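Protein CbbY (Rhodobacter sphaeroides, PDB 4UAS) dephosphorylates xylulose 1,5-bisphosphate, a potent inhibitor of rubisco, to xylulose 5-phosphate in a magnesium-dependent reaction with high selectivity. Local coordinates at residues Ala92-Ile97 with Asp212-Leu217; Ala102-Ala107 with Gly218-Leu223. One frame throughout, in Å; residues are numbered along the deposited sequence.

Both contacts join the same two pieces of the core domain of this HAD phosphatase: the loop and helix 97-107 that follow helix 71-87, and the chain that leaves strand 209-210, at one edge of the parallel sheet. Along the sequence the order is 92-97, 102-107, 212-217, 218-223, so the segments alternate. The centres of the contacts lie about 13 Å apart, and they meet where Leu217 CD2 packs on Leu223 CD2. Contact 1 sits at the start of helix 97-107, near the magnesium site, whereas contact 2 lies at its far end, on the surface and away from the annotated sites. The C-terminal chain is thus fastened along the helix at two levels.

Contact 1. Residues Ala92-Ile97 with Asp212-Leu217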
loop_
_atom_site.group_PDB
_atom_site.type_symbol
_atom_site.label_atom_id
_atom_site.label_comp_id
_atom_site.label_asym_id
_atom_site.label_seq_id
_atom_site.Cartn_x
_atom_site.Cartn_y
_atom_site.Cartn_z
ATOM N N ALA A 92 3.929 -13.330 -2.812
ATOM C CA ALA A 92 5.337 -13.025 -3.175
ATOM C C ALA A 92 5.507 -11.546 -3.389
ATOM O O ALA A 92 4.573 -10.837 -3.754
ATOM C CB ALA A 92 5.719 -13.725 -4.470
ATOM N N LEU A 93 6.745 -11.071 -3.240
ATOM C CA LEU A 93 7.031 -9.696 -3.700
ATOM C C LEU A 93 6.860 -9.548 -5.188
ATOM O O LEU A 93 7.113 -10.485 -5.965
ATOM C CB LEU A 93 8.464 -9.292 -3.336
ATOM C CG LEU A 93 8.783 -9.305 -1.850
ATOM C CD1 LEU A 93 10.276 -9.182 -1.624
ATOM C CD2 LEU A 93 8.023 -8.147 -1.170
ATOM N N ARG A 94 6.462 -8.369 -5.659
ATOM C CA ARG A 94 6.425 -8.086 -7.073
ATOM C C ARG A 94 7.843 -8.183 -7.667
ATOM O O ARG A 94 8.838 -7.867 -7.005
ATOM C CB ARG A 94 5.819 -6.728 -7.345
ATOM C CG ARG A 94 4.309 -6.699 -7.075
ATOM C CD ARG A 94 3.645 -5.432 -7.646
ATOM N NE ARG A 94 3.727 -5.402 -9.105
ATOM C CZ ARG A 94 3.492 -4.339 -9.834
ATOM N NH1 ARG A 94 3.084 -3.195 -9.283
ATOM N NH2 ARG A 94 3.708 -4.395 -11.166
ATOM N N PRO A 95 7.938 -8.567 -8.936
ATOM C CA PRO A 95 9.231 -8.590 -9.581
ATOM C C PRO A 95 9.989 -7.280 -9.452
ATOM O O PRO A 95 9.421 -6.185 -9.604
ATOM C CB PRO A 95 8.954 -8.914 -11.023
ATOM C CG PRO A 95 7.629 -9.614 -11.005
ATOM C CD PRO A 95 6.887 -9.055 -9.841
ATOM N N GLY A 96 11.288 -7.381 -9.180
ATOM C CA GLY A 96 12.159 -6.241 -9.089
ATOM C C GLY A 96 12.309 -5.619 -7.690
ATOM O O GLY A 96 13.212 -4.847 -7.450
ATOM N N ILE A 97 11.334 -5.859 -6.818
ATOM C CA ILE A 97 11.306 -5.179 -5.532
ATOM C C ILE A 97 12.426 -5.638 -4.575
ATOM O O ILE A 97 13.179 -4.813 -4.032
ATOM C CB ILE A 97 9.911 -5.376 -4.867
ATOM C CG1 ILE A 97 8.762 -4.641 -5.605
ATOM C CG2 ILE A 97 9.962 -5.025 -3.382
ATOM C CD1 ILE A 97 8.928 -3.139 -5.583
ATOM N N ASP A 212 5.652 -1.450 -16.865
ATOM C CA ASP A 212 4.910 -2.667 -16.732
ATOM C C ASP A 212 5.322 -3.531 -15.571
ATOM O O ASP A 212 4.534 -4.332 -15.050
ATOM C CB ASP A 212 5.000 -3.495 -18.038
ATOM C CG ASP A 212 4.242 -2.915 -19.223
ATOM O OD1 ASP A 212 3.378 -2.061 -19.025
ATOM O OD2 ASP A 212 4.538 -3.357 -20.365
ATOM N N SER A 213 6.576 -3.395 -15.128
ATOM C CA SER A 213 7.113 -4.139 -14.022
ATOM C C SER A 213 8.206 -3.332 -13.350
ATOM O O SER A 213 8.983 -2.698 -14.044
ATOM C CB SER A 213 7.770 -5.434 -14.523
ATOM O OG SER A 213 8.400 -6.147 -13.460
ATOM N N PHE A 214 8.291 -3.390 -12.012
ATOM C CA PHE A 214 9.439 -2.801 -11.322
ATOM C C PHE A 214 10.786 -3.474 -11.695
ATOM O O PHE A 214 11.836 -2.891 -11.457
ATOM C CB PHE A 214 9.259 -2.700 -9.829
ATOM C CG PHE A 214 8.121 -1.764 -9.433
ATOM C CD1 PHE A 214 8.200 -0.413 -9.678
ATOM C CD2 PHE A 214 7.016 -2.243 -8.755
ATOM C CE1 PHE A 214 7.227 0.428 -9.245
ATOM C CE2 PHE A 214 6.029 -1.390 -8.327
ATOM C CZ PHE A 214 6.090 -0.033 -8.610
ATOM N N ALA A 215 10.756 -4.658 -12.294
ATOM C CA ALA A 215 11.985 -5.328 -12.777
ATOM C C ALA A 215 12.530 -4.535 -13.929
ATOM O O ALA A 215 13.688 -4.803 -14.261
ATOM C CB ALA A 215 11.704 -6.753 -13.160
ATOM N N GLU A 216 11.792 -3.593 -14.533
ATOM C CA GLU A 216 12.269 -2.761 -15.637
ATOM C C GLU A 216 12.965 -1.522 -15.140
ATOM O O GLU A 216 13.379 -0.681 -15.932
ATOM C CB GLU A 216 11.146 -2.409 -16.559
ATOM C CG GLU A 216 10.501 -3.609 -17.197
ATOM C CD GLU A 216 9.149 -3.359 -17.891
ATOM O OE1 GLU A 216 8.448 -2.407 -17.630
ATOM O OE2 GLU A 216 8.670 -4.257 -18.561
ATOM N N LEU A 217 13.066 -1.332 -13.823
ATOM C CA LEU A 217 13.716 -0.117 -13.305
ATOM C C LEU A 217 15.141 0.024 -13.791
ATOM O O LEU A 217 15.565 1.143 -14.057
ATOM C CB LEU A 217 13.709 -0.138 -11.809
ATOM C CG LEU A 217 12.475 0.488 -11.249
ATOM C CD1 LEU A 217 12.400 0.256 -9.752
ATOM C CD2 LEU A 217 12.490 2.006 -11.508
HETATM O O HOH W 1 6.965 -5.391 -10.534
HETATM O O HOH W 2 13.970 -3.266 -9.670
#
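Beside the magnesium site, Arg94 and Phe214 meet where the loop leading into helix 97-107 touches the chain after strand 209-210. Arg94 NH1 approaches Phe214 CE2 obliquely at 3.6 Å, the guanidinium and ring planes being 53° apart. A bend at chi3 brings the guanidinium beside the ring, with Phe214 CD2 over one of its faces. Arginine suits a place where a long chain must deliver N-H donors: NH1 bonds the carbonyl oxygens of Gly11 and Ser194. Phenylalanine supplies a flat apolar surface for the guanidinium and for Ile97, which runs alongside it with CD1 3.8 Å from Phe214 CD2; a branched aliphatic side chain suits this buried spot.

Nearer the surface, Gly96, the N-cap residue of helix 97-107, brings its CA within 3.8 Å of Ala215 CA; a CB there would run into Phe214 C and Ala215 N, and the backbone angles (phi 91°) would separately press it on the preceding carbonyl. Two waters bridge the segments: water 1 joins Pro95 O to Phe214 N, and water 2 joins Gly96 O to Phe214 O. Ser213 has OG anti to its N (chi1 176°), which lets that oxygen accept from Ala215 N at 3.0 Å in an ST turn while resting 3.7 Å from Pro95 CB. An alanine here has no OG, so Ala215 N would be without its acceptor and the ST turn is likely to be less firmly set, with the contact on Pro95 CB lost. Small, apolar Pro95 and Ala215 also meet through their CB atoms.

Side chain to side chain, Arg94 lies about 4 Å from Asp176 and Phe214 about 7 Å from Asp8, both magnesium ligands. The outer part ties loop to chain; the Arg94-Phe214 end is second-shell packing beside the magnesium site of a HAD-type phosphatase core.

Contact 2. Residues Ala102-Ala107 with Gly218-Leu223; sequences AEAKRA and GGLAGL
The polar part of this contact is made by Glu103 and the amide of Leu220. Both carboxylate oxygens, OE1 and OE2, lie 3.3 Å from Leu220 N and accept from it in weak bonds; the one to OE2 is nearly straight (174°), the one to OE1 clearly bent (128°). The side chain reaches across because CG stands anti to the backbone N (chi1 -166°) and the chain stays extended beyond it. Water 3 adds a bridge, donating to Glu103 OE2 and accepting from Ala221 N. Glycine suits position 219, where OE1 passes 3.3 Å from Gly219 CA and the backbone angles would press a CB onto the carbonyl before it.

The apolar part belongs to Leu220, which points at the helix. Its CD1 packs 3.7 Å from Ala107 CB, its CD2 4.2 Å from Ala104 CB, and its CG rests against Glu103 CD. Alanines leave room for the two methyl branches, and Ile5 and Ile109 also touch this leucine.

A carboxylate receiving the amides of Leu220, directly, and Ala221, through water, gives direction, while Leu220 on Ala104 and Ala107 gives apolar contact: surface packing away from the annotated sites.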
loop_
_atom_site.group_PDB
_atom_site.type_symbol
_atom_site.label_atom_id
_atom_site.label_comp_id
_atom_site.label_asym_id
_atom_site.label_seq_id
_atom_site.Cartn_x
_atom_site.Cartn_y
_atom_site.Cartn_z
ATOM N N ALA A 102 17.725 -4.579 -2.047
ATOM C CA ALA A 102 19.100 -5.051 -1.724
ATOM C C ALA A 102 20.124 -4.117 -2.258
ATOM O O ALA A 102 21.110 -3.843 -1.556
ATOM C CB ALA A 102 19.282 -6.413 -2.304
ATOM N N GLU A 103 19.972 -3.609 -3.470
ATOM C CA GLU A 103 20.877 -2.651 -4.044
ATOM C C GLU A 103 20.909 -1.356 -3.220
ATOM O O GLU A 103 21.976 -0.779 -3.001
ATOM C CB GLU A 103 20.500 -2.330 -5.457
ATOM C CG GLU A 103 21.569 -1.602 -6.212
ATOM C CD GLU A 103 21.160 -1.210 -7.628
ATOM O OE1 GLU A 103 20.055 -1.607 -8.042
ATOM O OE2 GLU A 103 21.933 -0.494 -8.317
ATOM N N ALA A 104 19.741 -0.893 -2.802
ATOM C CA ALA A 104 19.639 0.295 -1.989
ATOM C C ALA A 104 20.380 0.142 -0.666
ATOM O O ALA A 104 21.131 1.033 -0.251
ATOM C CB ALA A 104 18.198 0.650 -1.770
ATOM N N LYS A 105 20.232 -0.996 -0.034
ATOM C CA LYS A 105 20.910 -1.223 1.216
ATOM C C LYS A 105 22.428 -1.259 1.011
ATOM O O LYS A 105 23.193 -0.670 1.794
ATOM C CB LYS A 105 20.431 -2.500 1.835
ATOM C CG LYS A 105 19.073 -2.330 2.471
ATOM C CD LYS A 105 18.481 -3.593 3.069
ATOM C CE LYS A 105 17.116 -3.385 3.742
ATOM N NZ LYS A 105 17.277 -2.617 4.992
ATOM N N ARG A 106 22.884 -1.847 -0.074
ATOM C CA ARG A 106 24.343 -1.817 -0.355
ATOM C C ARG A 106 24.872 -0.391 -0.562
ATOM O O ARG A 106 26.049 -0.108 -0.185
ATOM C CB ARG A 106 24.697 -2.620 -1.601
ATOM C CG ARG A 106 24.519 -4.127 -1.433
ATOM C CD ARG A 106 25.194 -4.868 -2.605
ATOM N NE ARG A 106 24.471 -4.735 -3.882
ATOM C CZ ARG A 106 23.389 -5.444 -4.265
ATOM N NH1 ARG A 106 22.874 -6.377 -3.498
ATOM N NH2 ARG A 106 22.845 -5.224 -5.442
ATOM N N ALA A 107 24.061 0.485 -1.115
ATOM C CA ALA A 107 24.400 1.869 -1.338
ATOM C C ALA A 107 24.161 2.782 -0.161
ATOM O O ALA A 107 24.487 3.971 -0.251
ATOM C CB ALA A 107 23.693 2.398 -2.568
ATOM N N GLY A 218 15.869 -1.122 -13.809
ATOM C CA GLY A 218 17.252 -1.062 -14.232
ATOM C C GLY A 218 18.190 -0.546 -13.159
ATOM O O GLY A 218 19.263 0.045 -13.443
ATOM N N GLY A 219 17.830 -0.818 -11.925
ATOM C CA GLY A 219 18.736 -0.462 -10.820
ATOM C C GLY A 219 18.501 0.945 -10.294
ATOM O O GLY A 219 17.576 1.701 -10.694
ATOM N N LEU A 220 19.371 1.345 -9.366
ATOM C CA LEU A 220 19.214 2.640 -8.716
ATOM C C LEU A 220 19.281 3.776 -9.708
ATOM O O LEU A 220 18.605 4.777 -9.549
ATOM C CB LEU A 220 20.282 2.825 -7.611
ATOM C CG LEU A 220 20.115 1.976 -6.334
ATOM C CD1 LEU A 220 21.384 2.088 -5.424
ATOM C CD2 LEU A 220 18.860 2.327 -5.543
ATOM N N ALA A 221 20.099 3.631 -10.793
ATOM C CA ALA A 221 20.166 4.719 -11.791
ATOM C C ALA A 221 18.842 4.970 -12.459
ATOM O O ALA A 221 18.559 6.070 -12.922
ATOM C CB ALA A 221 21.247 4.492 -12.847
ATOM N N GLY A 222 17.992 3.911 -12.498
ATOM C CA GLY A 222 16.643 4.040 -13.023
ATOM C C GLY A 222 15.734 4.898 -12.209
ATOM O O GLY A 222 14.655 5.265 -12.674
ATOM N N LEU A 223 16.152 5.237 -10.996
ATOM C CA LEU A 223 15.448 6.166 -10.125
ATOM C C LEU A 223 15.843 7.598 -10.290
ATOM O O LEU A 223 15.207 8.473 -9.692
ATOM C CB LEU A 223 15.609 5.765 -8.641
ATOM C CG LEU A 223 15.183 4.369 -8.275
ATOM C CD1 LEU A 223 15.560 4.079 -6.856
ATOM C CD2 LEU A 223 13.677 4.192 -8.493
HETATM O O HOH W 3 21.939 1.315 -10.563
#